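Local coordinates for protein tyrosine recombinase XerH (Helicobacter pylori, PDB 5JK0) that cuts and rejoins DNA as a site-specific tyrosine recombinase at difH sites, acting in chromosome segregation, at residues D[81-86]-D[111-116]; D[139-144]-D[152-157]; D[172-177]-D[302-307]. All blocks are in the same frame, centred on the assembly; numbering follows the deposited sequence.

Overall arrangement
The three contacts follow one another along the chain, each closing before the next opens. Interaction 1 and the helix of interaction 2 belong to the helical core-binding part, and the two contacts lie on the same side of the chain's centre, about 18 Å apart between centres. Interaction 1 joins helices 74-93 and 107-117; interaction 2 ties the end of the next helix, 123-143, to the loop that leaves it and packs on it. That loop runs on toward the catalytic part and interaction 3, whose centre is about 35 Å from that of interaction 1 and about 44 Å from that of interaction 2. Interactions 1 and 3 both touch the second subunit, so both halves of the recombinase take part in the assembly on DNA.

Interaction 1: residues D[81-86]-D[111-116]; sequences LKFHEY and AEFLSV
Segments 81-86 of helix 74-93 and 111-116 of helix 107-117 cross with their N-to-C directions 108° apart and their axes 11.0 Å from each other at closest approach, Phe83 and Phe113 being nearest in backbone register. That wide spacing is filled by aromatic side chains. Phe113 reaches across, its CG anti to the backbone N (chi1 161°), and its ring lies against segment 81-86, with CE1 3.6 Å from Phe83 CA. Phe83 turns the edge of its ring to the face of Phe113 in a T-shaped pair, centroids 5.3 Å apart and planes at 76°; CD1 is the edge atom over that face, near its rim. Phe83 CB also makes a CH-pi contact over the Phe113 ring.

Tyr86 meets the same ring through its CB, 3.8 Å from Phe113 CD1, while Phe113 CB returns a CH-pi contact over the Tyr86 face, 4.1 Å from the ring centroid. Beyond the rings, a water donates to Glu112 OE1 at 2.8 Å and lies in the plane of the Tyr86 ring; it sits implausibly close to Tyr86 OH, 2.4 Å, so that side of the bridge is doubtful. The same carboxylate reaches the subunit interface, where OE2 forms a salt bridge with Arg25 of the second subunit. Leu133 of helix 123-143 packs on Phe113, and Leu16 of helix 12-30 on Phe83. The three rings form a buried aromatic cluster, part of the hydrophobic core of the helical core-binding domain of this tyrosine recombinase.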
loop_
_atom_site.group_PDB
_atom_site.type_symbol
_atom_site.label_atom_id
_atom_site.label_comp_id
_atom_site.label_asym_id
_atom_site.label_seq_id
_atom_site.Cartn_x
_atom_site.Cartn_y
_atom_site.Cartn_z
ATOM N N LEU D 81 -14.444 19.183 -20.418
ATOM C CA LEU D 81 -14.731 20.537 -20.876
ATOM C C LEU D 81 -13.812 21.533 -20.175
ATOM O O LEU D 81 -13.451 22.567 -20.739
ATOM C CB LEU D 81 -16.197 20.897 -20.633
ATOM C CG LEU D 81 -17.229 20.059 -21.388
ATOM C CD1 LEU D 81 -18.633 20.582 -21.138
ATOM C CD2 LEU D 81 -16.920 20.037 -22.877
ATOM N N LYS D 82 -13.438 21.213 -18.939
ATOM C CA LYS D 82 -12.475 22.016 -18.196
ATOM C C LYS D 82 -11.107 21.970 -18.867
ATOM O O LYS D 82 -10.403 22.979 -18.933
ATOM C CB LYS D 82 -12.360 21.532 -16.748
ATOM C CG LYS D 82 -13.588 21.785 -15.890
ATOM C CD LYS D 82 -13.818 23.267 -15.662
ATOM C CE LYS D 82 -14.966 23.497 -14.693
ATOM N NZ LYS D 82 -14.720 22.824 -13.385
ATOM N N PHE D 83 -10.738 20.793 -19.362
ATOM C CA PHE D 83 -9.442 20.613 -20.008
ATOM C C PHE D 83 -9.370 21.351 -21.337
ATOM O O PHE D 83 -8.321 21.890 -21.698
ATOM C CB PHE D 83 -9.139 19.129 -20.225
ATOM C CG PHE D 83 -7.871 18.886 -20.992
ATOM C CD1 PHE D 83 -6.640 19.169 -20.421
ATOM C CD2 PHE D 83 -7.907 18.391 -22.285
ATOM C CE1 PHE D 83 -5.469 18.959 -21.125
ATOM C CE2 PHE D 83 -6.739 18.175 -22.993
ATOM C CZ PHE D 83 -5.519 18.460 -22.412
ATOM N N HIS D 84 -10.479 21.366 -22.069
ATOM C CA HIS D 84 -10.541 22.113 -23.317
ATOM C C HIS D 84 -10.346 23.601 -23.051
ATOM O O HIS D 84 -9.609 24.278 -23.768
ATOM C CB HIS D 84 -11.867 21.881 -24.036
ATOM C CG HIS D 84 -12.130 22.861 -25.135
ATOM N ND1 HIS D 84 -12.914 23.982 -24.959
ATOM C CD2 HIS D 84 -11.701 22.900 -26.418
ATOM C CE1 HIS D 84 -12.960 24.664 -26.089
ATOM N NE2 HIS D 84 -12.233 24.029 -26.990
ATOM N N GLU D 85 -11.014 24.097 -22.014
ATOM C CA GLU D 85 -10.870 25.485 -21.589
ATOM C C GLU D 85 -9.421 25.787 -21.221
ATOM O O GLU D 85 -8.886 26.839 -21.569
ATOM C CB GLU D 85 -11.789 25.778 -20.403
ATOM C CG GLU D 85 -11.592 27.148 -19.779
ATOM C CD GLU D 85 -12.411 27.333 -18.516
ATOM O OE1 GLU D 85 -13.557 27.816 -18.616
ATOM O OE2 GLU D 85 -11.908 26.992 -17.424
ATOM N N TYR D 86 -8.797 24.850 -20.515
ATOM C CA TYR D 86 -7.391 24.958 -20.148
ATOM C C TYR D 86 -6.496 25.005 -21.380
ATOM O O TYR D 86 -5.682 25.914 -21.530
ATOM C CB TYR D 86 -6.985 23.786 -19.246
ATOM C CG TYR D 86 -5.489 23.592 -19.109
ATOM C CD1 TYR D 86 -4.744 24.368 -18.228
ATOM C CD2 TYR D 86 -4.824 22.625 -19.854
ATOM C CE1 TYR D 86 -3.377 24.192 -18.099
ATOM C CE2 TYR D 86 -3.458 22.443 -19.733
ATOM C CZ TYR D 86 -2.741 23.228 -18.855
ATOM O OH TYR D 86 -1.382 23.045 -18.736
ATOM N N ALA D 111 -0.733 16.485 -16.033
ATOM C CA ALA D 111 -0.403 16.571 -14.613
ATOM C C ALA D 111 -0.529 18.004 -14.107
ATOM O O ALA D 111 -1.001 18.240 -12.994
ATOM C CB ALA D 111 1.000 16.040 -14.360
ATOM N N GLU D 112 -0.109 18.957 -14.934
ATOM C CA GLU D 112 -0.198 20.370 -14.583
ATOM C C GLU D 112 -1.650 20.836 -14.557
ATOM O O GLU D 112 -2.040 21.627 -13.698
ATOM C CB GLU D 112 0.616 21.223 -15.560
ATOM C CG GLU D 112 2.118 21.001 -15.467
ATOM C CD GLU D 112 2.907 21.941 -16.358
ATOM O OE1 GLU D 112 2.284 22.707 -17.124
ATOM O OE2 GLU D 112 4.154 21.917 -16.289
ATOM N N PHE D 113 -2.444 20.343 -15.503
ATOM C CA PHE D 113 -3.871 20.646 -15.540
ATOM C C PHE D 113 -4.563 20.169 -14.270
ATOM O O PHE D 113 -5.395 20.876 -13.704
ATOM C CB PHE D 113 -4.528 20.006 -16.767
ATOM C CG PHE D 113 -6.023 19.871 -16.654
ATOM C CD1 PHE D 113 -6.844 20.983 -16.746
ATOM C CD2 PHE D 113 -6.608 18.628 -16.461
ATOM C CE1 PHE D 113 -8.219 20.860 -16.642
ATOM C CE2 PHE D 113 -7.981 18.498 -16.357
ATOM C CZ PHE D 113 -8.787 19.616 -16.448
ATOM N N LEU D 114 -4.212 18.965 -13.828
ATOM C CA LEU D 114 -4.800 18.383 -12.627
ATOM C C LEU D 114 -4.466 19.192 -11.377
ATOM O O LEU D 114 -5.334 19.441 -10.543
ATOM C CB LEU D 114 -4.333 16.938 -12.448
ATOM C CG LEU D 114 -4.942 15.900 -13.393
ATOM C CD1 LEU D 114 -4.329 14.528 -13.147
ATOM C CD2 LEU D 114 -6.453 15.851 -13.227
ATOM N N SER D 115 -3.208 19.603 -11.252
ATOM C CA SER D 115 -2.764 20.355 -10.082
ATOM C C SER D 115 -3.503 21.684 -9.947
ATOM O O SER D 115 -3.859 22.097 -8.844
ATOM C CB SER D 115 -1.256 20.602 -10.149
ATOM O OG SER D 115 -0.926 21.415 -11.263
ATOM N N VAL D 116 -3.731 22.349 -11.074
ATOM C CA VAL D 116 -4.395 23.648 -11.075
ATOM C C VAL D 116 -5.901 23.533 -10.848
ATOM O O VAL D 116 -6.458 24.210 -9.983
ATOM C CB VAL D 116 -4.146 24.399 -12.400
ATOM C CG1 VAL D 116 -5.017 25.647 -12.481
ATOM C CG2 VAL D 116 -2.673 24.760 -12.541
HETATM O O HOH W 1 0.060 24.351 -17.260
#

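Interaction 2: residues D[139-144]-D[152-157]; sequences YIDKQN and YIYNIT
This is a polar side-chain-to-backbone contact in which Asp141 and Asn144, where helix 123-143 gives way to the following loop, hold the irregular segment 152-157. Asp141 grips two successive amides with the two oxygens of its carboxylate: Tyr154 N gives a nearly straight bond to OD1 (2.7 Å, 172°), and Asn155 N another to OD2 (3.1 Å). Both donors arrive on the syn side, tilted out of the carboxylate plane, and this double hold restricts rotation of the group. A water adds a third tie, donating to Asp141 OD2 and accepting from Ile156 N, so three consecutive loop amides are bound directly or through water to one acid. Such a cluster of N-H donors would be expected to stabilise the ionised carboxylate.

Asn144 pairs its amide with both polar backbone atoms of Tyr152. Tyr152 N lies in the plane of the Asn144 side-chain carbonyl, on a lone pair of OD1, at 3.0 Å. Asn144 ND2 in turn lies in the plane of the Tyr152 backbone carbonyl, on a lone pair of its O, at 3.1 Å. With CG set between the backbone N and the carbonyl carbon (chi1 87°), the amide also reaches back to its own helix, where ND2 gives a 2.6 Å bond to Ile140 O from above that carbonyl's plane. Two acceptors thus fix ND2, and the flat group is held from three points.

Apolar contact is slight: Ile140 CG2 touches the Tyr154 ring at its edge, 3.8 Å from CE2. Tyr154 OH is bonded to Leu102 O, and its ring meets Phe137 of helix 123-143 edge-to-face. Trp19 of helix 12-30 packs on Ile140 and Asn144, while Ile153 meets Ile153 of the third subunit, setting the loop between this helical bundle and a neighbouring copy.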
loop_
_atom_site.group_PDB
_atom_site.type_symbol
_atom_site.label_atom_id
_atom_site.label_comp_id
_atom_site.label_asym_id
_atom_site.label_seq_id
_atom_site.Cartn_x
_atom_site.Cartn_y
_atom_site.Cartn_z
ATOM N N TYR D 139 -9.273 6.476 -25.762
ATOM C CA TYR D 139 -10.227 6.435 -26.862
ATOM C C TYR D 139 -9.606 6.965 -28.152
ATOM O O TYR D 139 -9.806 6.398 -29.226
ATOM C CB TYR D 139 -11.479 7.240 -26.500
ATOM C CG TYR D 139 -12.511 7.333 -27.603
ATOM C CD1 TYR D 139 -13.459 6.332 -27.782
ATOM C CD2 TYR D 139 -12.544 8.429 -28.457
ATOM C CE1 TYR D 139 -14.406 6.419 -28.786
ATOM C CE2 TYR D 139 -13.486 8.522 -29.462
ATOM C CZ TYR D 139 -14.414 7.516 -29.623
ATOM O OH TYR D 139 -15.351 7.613 -30.625
ATOM N N ILE D 140 -8.849 8.053 -28.041
ATOM C CA ILE D 140 -8.196 8.651 -29.201
ATOM C C ILE D 140 -7.152 7.705 -29.795
ATOM O O ILE D 140 -7.032 7.585 -31.014
ATOM C CB ILE D 140 -7.531 9.996 -28.842
ATOM C CG1 ILE D 140 -8.580 10.998 -28.354
ATOM C CG2 ILE D 140 -6.790 10.565 -30.042
ATOM C CD1 ILE D 140 -8.005 12.340 -27.943
ATOM N N ASP D 141 -6.412 7.021 -28.926
ATOM C CA ASP D 141 -5.406 6.054 -29.365
ATOM C C ASP D 141 -6.021 4.895 -30.145
ATOM O O ASP D 141 -5.356 4.271 -30.970
ATOM C CB ASP D 141 -4.629 5.499 -28.168
ATOM C CG ASP D 141 -3.672 6.511 -27.568
ATOM O OD1 ASP D 141 -3.371 7.523 -28.238
ATOM O OD2 ASP D 141 -3.214 6.287 -26.427
ATOM N N LYS D 142 -7.291 4.612 -29.877
ATOM C CA LYS D 142 -7.955 3.455 -30.464
ATOM C C LYS D 142 -8.854 3.813 -31.645
ATOM O O LYS D 142 -9.392 2.925 -32.305
ATOM C CB LYS D 142 -8.781 2.727 -29.401
ATOM C CG LYS D 142 -7.964 2.161 -28.253
ATOM C CD LYS D 142 -8.865 1.707 -27.118
ATOM C CE LYS D 142 -8.054 1.255 -25.916
ATOM N NZ LYS D 142 -8.933 0.899 -24.767
ATOM N N GLN D 143 -9.022 5.105 -31.908
ATOM C CA GLN D 143 -9.943 5.534 -32.955
ATOM C C GLN D 143 -9.316 6.483 -33.974
ATOM O O GLN D 143 -10.009 6.988 -34.856
ATOM C CB GLN D 143 -11.176 6.199 -32.336
ATOM C CG GLN D 143 -11.953 5.311 -31.369
ATOM C CD GLN D 143 -12.496 4.052 -32.023
ATOM O OE1 GLN D 143 -12.745 4.018 -33.229
ATOM N NE2 GLN D 143 -12.680 3.006 -31.225
ATOM N N ASN D 144 -8.015 6.732 -33.859
ATOM C CA ASN D 144 -7.346 7.584 -34.835
ATOM C C ASN D 144 -6.453 6.777 -35.771
ATOM O O ASN D 144 -5.815 5.811 -35.354
ATOM C CB ASN D 144 -6.532 8.682 -34.138
ATOM C CG ASN D 144 -5.128 8.235 -33.773
ATOM O OD1 ASN D 144 -4.196 8.366 -34.567
ATOM N ND2 ASN D 144 -4.970 7.714 -32.564
ATOM N N TYR D 152 -1.344 7.501 -34.191
ATOM C CA TYR D 152 -0.528 8.171 -33.186
ATOM C C TYR D 152 -0.925 7.658 -31.807
ATOM O O TYR D 152 -2.111 7.532 -31.505
ATOM C CB TYR D 152 -0.699 9.691 -33.263
ATOM C CG TYR D 152 0.152 10.457 -32.271
ATOM C CD1 TYR D 152 1.441 10.861 -32.599
ATOM C CD2 TYR D 152 -0.334 10.780 -31.008
ATOM C CE1 TYR D 152 2.221 11.563 -31.697
ATOM C CE2 TYR D 152 0.440 11.478 -30.098
ATOM C CZ TYR D 152 1.715 11.867 -30.449
ATOM O OH TYR D 152 2.490 12.564 -29.551
ATOM N N ILE D 153 0.064 7.357 -30.972
ATOM C CA ILE D 153 -0.209 6.790 -29.656
ATOM C C ILE D 153 0.207 7.729 -28.528
ATOM O O ILE D 153 1.376 8.099 -28.417
ATOM C CB ILE D 153 0.509 5.439 -29.468
ATOM C CG1 ILE D 153 0.198 4.503 -30.639
ATOM C CG2 ILE D 153 0.111 4.803 -28.145
ATOM C CD1 ILE D 153 -1.279 4.256 -30.846
ATOM N N TYR D 154 -0.756 8.109 -27.694
ATOM C CA TYR D 154 -0.479 8.949 -26.532
ATOM C C TYR D 154 0.105 8.130 -25.390
ATOM O O TYR D 154 1.119 8.506 -24.801
ATOM C CB TYR D 154 -1.749 9.661 -26.063
ATOM C CG TYR D 154 -2.134 10.859 -26.901
ATOM C CD1 TYR D 154 -1.558 12.103 -26.674
ATOM C CD2 TYR D 154 -3.081 10.749 -27.914
ATOM C CE1 TYR D 154 -1.909 13.203 -27.434
ATOM C CE2 TYR D 154 -3.439 11.845 -28.679
ATOM C CZ TYR D 154 -2.848 13.069 -28.435
ATOM O OH TYR D 154 -3.199 14.162 -29.190
ATOM N N ASN D 155 -0.551 7.011 -25.087
ATOM C CA ASN D 155 -0.150 6.119 -24.001
ATOM C C ASN D 155 -0.023 6.856 -22.669
ATOM O O ASN D 155 0.980 6.730 -21.965
ATOM C CB ASN D 155 1.166 5.415 -24.344
ATOM C CG ASN D 155 1.457 4.242 -23.425
ATOM O OD1 ASN D 155 0.561 3.720 -22.761
ATOM N ND2 ASN D 155 2.718 3.824 -23.380
ATOM N N ILE D 156 -1.045 7.636 -22.336
ATOM C CA ILE D 156 -1.084 8.333 -21.057
ATOM C C ILE D 156 -1.413 7.348 -19.943
ATOM O O ILE D 156 -2.390 6.605 -20.032
ATOM C CB ILE D 156 -2.122 9.469 -21.059
ATOM C CG1 ILE D 156 -1.872 10.423 -22.229
ATOM C CG2 ILE D 156 -2.086 10.219 -19.737
ATOM C CD1 ILE D 156 -0.546 11.145 -22.155
ATOM N N THR D 157 -0.595 7.341 -18.896
ATOM C CA THR D 157 -0.782 6.399 -17.800
ATOM C C THR D 157 -1.128 7.104 -16.492
ATOM O O THR D 157 -1.991 6.639 -15.744
ATOM C CB THR D 157 0.472 5.531 -17.586
ATOM O OG1 THR D 157 1.601 6.373 -17.322
ATOM C CG2 THR D 157 0.754 4.692 -18.824
HETATM O O HOH W 2 -3.518 7.262 -23.895
#

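Interaction 3: residues D[172-177]-D[302-307]; sequences LPTHLN and LRREKN. With nucleotides of chain G.
Within the catalytic domain of the tyrosine recombinase, two loops meet here: residues 172-177 lead into helix 178-190, and residues 302-307 into helix 309-324, which carries the predicted active-site residues His310 and Arg313. Thr174 projects toward the second loop; its OG1 is bonded to Glu305 OE2 as placed, but the 2.4 Å length is doubtful. Thr174 CG2 lies alongside the aliphatic part of Arg304, 3.8 Å from CD.

Arg304 is bent at chi3 (63°), which folds its guanidinium back so that NE bonds to Leu302 O of its own loop at 2.9 Å. At the edge of the group, Arg304 NH1 makes a weak, strongly bent bond to His175 O (2.8 Å, N-H...O 121°). Leu176 CD2 sits over one guanidinium face, 3.3 Å above the plane and toward the rim. NH2 forms a salt bridge with Glu180 of helix 178-190.

Asn307 braces its own loop, OD1 accepting from Arg304 N and ND2 returning a bond to Arg304 O. Glu180 probably offsets the charge of Arg304, while Leu302 O and, weakly, His175 O accept from its N-H groups. The same loop offers a backbone amide to the DNA phosphate, Asn307 N bonding straight to OP2 of DA24 of chain G at 3.2 Å. Lys306 lies beside that phosphate, its CD 3.5 Å from DA24 OP1, and its positive charge probably suits the DNA backbone there.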
loop_
_atom_site.group_PDB
_atom_site.type_symbol
_atom_site.label_atom_id
_atom_site.label_comp_id
_atom_site.label_asym_id
_atom_site.label_seq_id
_atom_site.Cartn_x
_atom_site.Cartn_y
_atom_site.Cartn_z
ATOM N N LEU D 172 -15.657 2.534 10.366
ATOM C CA LEU D 172 -17.080 2.319 10.135
ATOM C C LEU D 172 -17.746 3.596 9.624
ATOM O O LEU D 172 -17.567 4.666 10.205
ATOM C CB LEU D 172 -17.759 1.838 11.420
ATOM C CG LEU D 172 -19.054 1.036 11.278
ATOM C CD1 LEU D 172 -18.812 -0.217 10.455
ATOM C CD2 LEU D 172 -19.609 0.674 12.646
ATOM N N PRO D 173 -18.514 3.485 8.527
ATOM C CA PRO D 173 -19.194 4.627 7.903
ATOM C C PRO D 173 -20.177 5.324 8.841
ATOM O O PRO D 173 -20.589 4.739 9.843
ATOM C CB PRO D 173 -19.936 3.989 6.722
ATOM C CG PRO D 173 -19.179 2.741 6.428
ATOM C CD PRO D 173 -18.712 2.243 7.761
ATOM N N THR D 174 -20.539 6.562 8.510
ATOM C CA THR D 174 -21.479 7.342 9.312
ATOM C C THR D 174 -22.816 6.619 9.441
ATOM O O THR D 174 -23.364 6.133 8.451
ATOM C CB THR D 174 -21.713 8.741 8.705
ATOM O OG1 THR D 174 -20.459 9.420 8.562
ATOM C CG2 THR D 174 -22.632 9.566 9.594
ATOM N N HIS D 175 -23.334 6.551 10.664
ATOM C CA HIS D 175 -24.550 5.794 10.934
ATOM C C HIS D 175 -25.202 6.184 12.256
ATOM O O HIS D 175 -24.641 6.952 13.039
ATOM C CB HIS D 175 -24.244 4.297 10.948
ATOM C CG HIS D 175 -23.320 3.887 12.052
ATOM N ND1 HIS D 175 -21.951 3.998 11.957
ATOM C CD2 HIS D 175 -23.571 3.377 13.281
ATOM C CE1 HIS D 175 -21.396 3.569 13.076
ATOM N NE2 HIS D 175 -22.358 3.187 13.896
ATOM N N LEU D 176 -26.390 5.639 12.492
ATOM C CA LEU D 176 -27.087 5.807 13.761
ATOM C C LEU D 176 -27.162 4.466 14.481
ATOM O O LEU D 176 -27.472 3.448 13.864
ATOM C CB LEU D 176 -28.495 6.364 13.540
ATOM C CG LEU D 176 -28.639 7.650 12.724
ATOM C CD1 LEU D 176 -30.108 7.952 12.465
ATOM C CD2 LEU D 176 -27.972 8.813 13.435
ATOM N N ASN D 177 -26.879 4.459 15.779
ATOM C CA ASN D 177 -26.992 3.231 16.559
ATOM C C ASN D 177 -28.452 2.911 16.864
ATOM O O ASN D 177 -29.354 3.609 16.400
ATOM C CB ASN D 177 -26.177 3.328 17.854
ATOM C CG ASN D 177 -26.531 4.548 18.686
ATOM O OD1 ASN D 177 -27.702 4.876 18.874
ATOM N ND2 ASN D 177 -25.510 5.228 19.192
ATOM N N LEU D 302 -29.693 14.852 15.531
ATOM C CA LEU D 302 -28.778 13.776 15.169
ATOM C C LEU D 302 -27.884 14.171 13.997
ATOM O O LEU D 302 -27.295 13.312 13.340
ATOM C CB LEU D 302 -29.559 12.506 14.824
ATOM C CG LEU D 302 -30.398 11.882 15.942
ATOM C CD1 LEU D 302 -31.211 10.711 15.412
ATOM C CD2 LEU D 302 -29.509 11.440 17.094
ATOM N N ARG D 303 -27.790 15.473 13.741
ATOM C CA ARG D 303 -27.011 15.995 12.621
ATOM C C ARG D 303 -25.541 15.597 12.712
ATOM O O ARG D 303 -24.917 15.731 13.764
ATOM C CB ARG D 303 -27.135 17.518 12.553
ATOM C CG ARG D 303 -26.358 18.148 11.412
ATOM C CD ARG D 303 -26.640 19.636 11.300
ATOM N NE ARG D 303 -25.963 20.228 10.150
ATOM C CZ ARG D 303 -26.445 20.214 8.912
ATOM N NH1 ARG D 303 -27.611 19.636 8.656
ATOM N NH2 ARG D 303 -25.758 20.776 7.926
ATOM N N ARG D 304 -24.993 15.109 11.604
ATOM C CA ARG D 304 -23.608 14.656 11.576
ATOM C C ARG D 304 -22.999 14.750 10.177
ATOM O O ARG D 304 -23.445 15.545 9.352
ATOM C CB ARG D 304 -23.513 13.223 12.102
ATOM C CG ARG D 304 -24.526 12.265 11.499
ATOM C CD ARG D 304 -24.682 11.032 12.371
ATOM N NE ARG D 304 -25.195 11.372 13.695
ATOM C CZ ARG D 304 -25.254 10.523 14.717
ATOM N NH1 ARG D 304 -24.824 9.277 14.573
ATOM N NH2 ARG D 304 -25.739 10.921 15.885
ATOM N N GLU D 305 -21.981 13.932 9.925
ATOM C CA GLU D 305 -21.206 14.004 8.686
ATOM C C GLU D 305 -22.059 13.756 7.447
ATOM O O GLU D 305 -21.893 14.419 6.422
ATOM C CB GLU D 305 -20.053 13.001 8.725
ATOM C CG GLU D 305 -19.362 12.910 10.069
ATOM C CD GLU D 305 -19.885 11.765 10.920
ATOM O OE1 GLU D 305 -20.492 12.036 11.977
ATOM O OE2 GLU D 305 -19.681 10.596 10.531
ATOM N N LYS D 306 -22.966 12.790 7.544
ATOM C CA LYS D 306 -23.894 12.497 6.460
ATOM C C LYS D 306 -25.317 12.479 7.000
ATOM O O LYS D 306 -25.586 11.867 8.032
ATOM C CB LYS D 306 -23.557 11.159 5.798
ATOM C CG LYS D 306 -22.163 11.092 5.189
ATOM C CD LYS D 306 -22.008 12.069 4.035
ATOM C CE LYS D 306 -20.631 11.952 3.401
ATOM N NZ LYS D 306 -20.441 12.919 2.286
ATOM N N ASN D 307 -26.227 13.155 6.305
ATOM C CA ASN D 307 -27.598 13.280 6.782
ATOM C C ASN D 307 -28.631 12.873 5.737
ATOM O O ASN D 307 -29.720 13.444 5.679
ATOM C CB ASN D 307 -27.864 14.716 7.239
ATOM C CG ASN D 307 -26.834 15.208 8.240
ATOM O OD1 ASN D 307 -26.865 14.837 9.412
ATOM N ND2 ASN D 307 -25.919 16.055 7.779
ATOM P P DA G 24 -24.206 15.189 2.856
ATOM O OP1 DA G 24 -22.946 15.425 3.592
ATOM O OP2 DA G 24 -25.362 14.595 3.562
ATOM O "O5'" DA G 24 -24.676 16.567 2.185
ATOM C "C5'" DA G 24 -23.721 17.381 1.518
ATOM C "C4'" DA G 24 -24.389 18.445 0.661
ATOM O "O4'" DA G 24 -24.965 17.845 -0.531
ATOM C "C3'" DA G 24 -25.529 19.230 1.330
ATOM O "O3'" DA G 24 -25.332 20.615 1.101
ATOM C "C2'" DA G 24 -26.769 18.732 0.586
ATOM C "C1'" DA G 24 -26.175 18.502 -0.789
ATOM N N9 DA G 24 -26.997 17.687 -1.680
ATOM C C8 DA G 24 -27.867 16.691 -1.331
ATOM N N7 DA G 24 -28.475 16.138 -2.356
ATOM C C5 DA G 24 -27.970 16.822 -3.451
ATOM C C6 DA G 24 -28.214 16.715 -4.835
ATOM N N6 DA G 24 -29.066 15.834 -5.367
ATOM N N1 DA G 24 -27.540 17.549 -5.654
ATOM C C2 DA G 24 -26.685 18.429 -5.121
ATOM N N3 DA G 24 -26.376 18.626 -3.841
ATOM C C4 DA G 24 -27.060 17.781 -3.051
#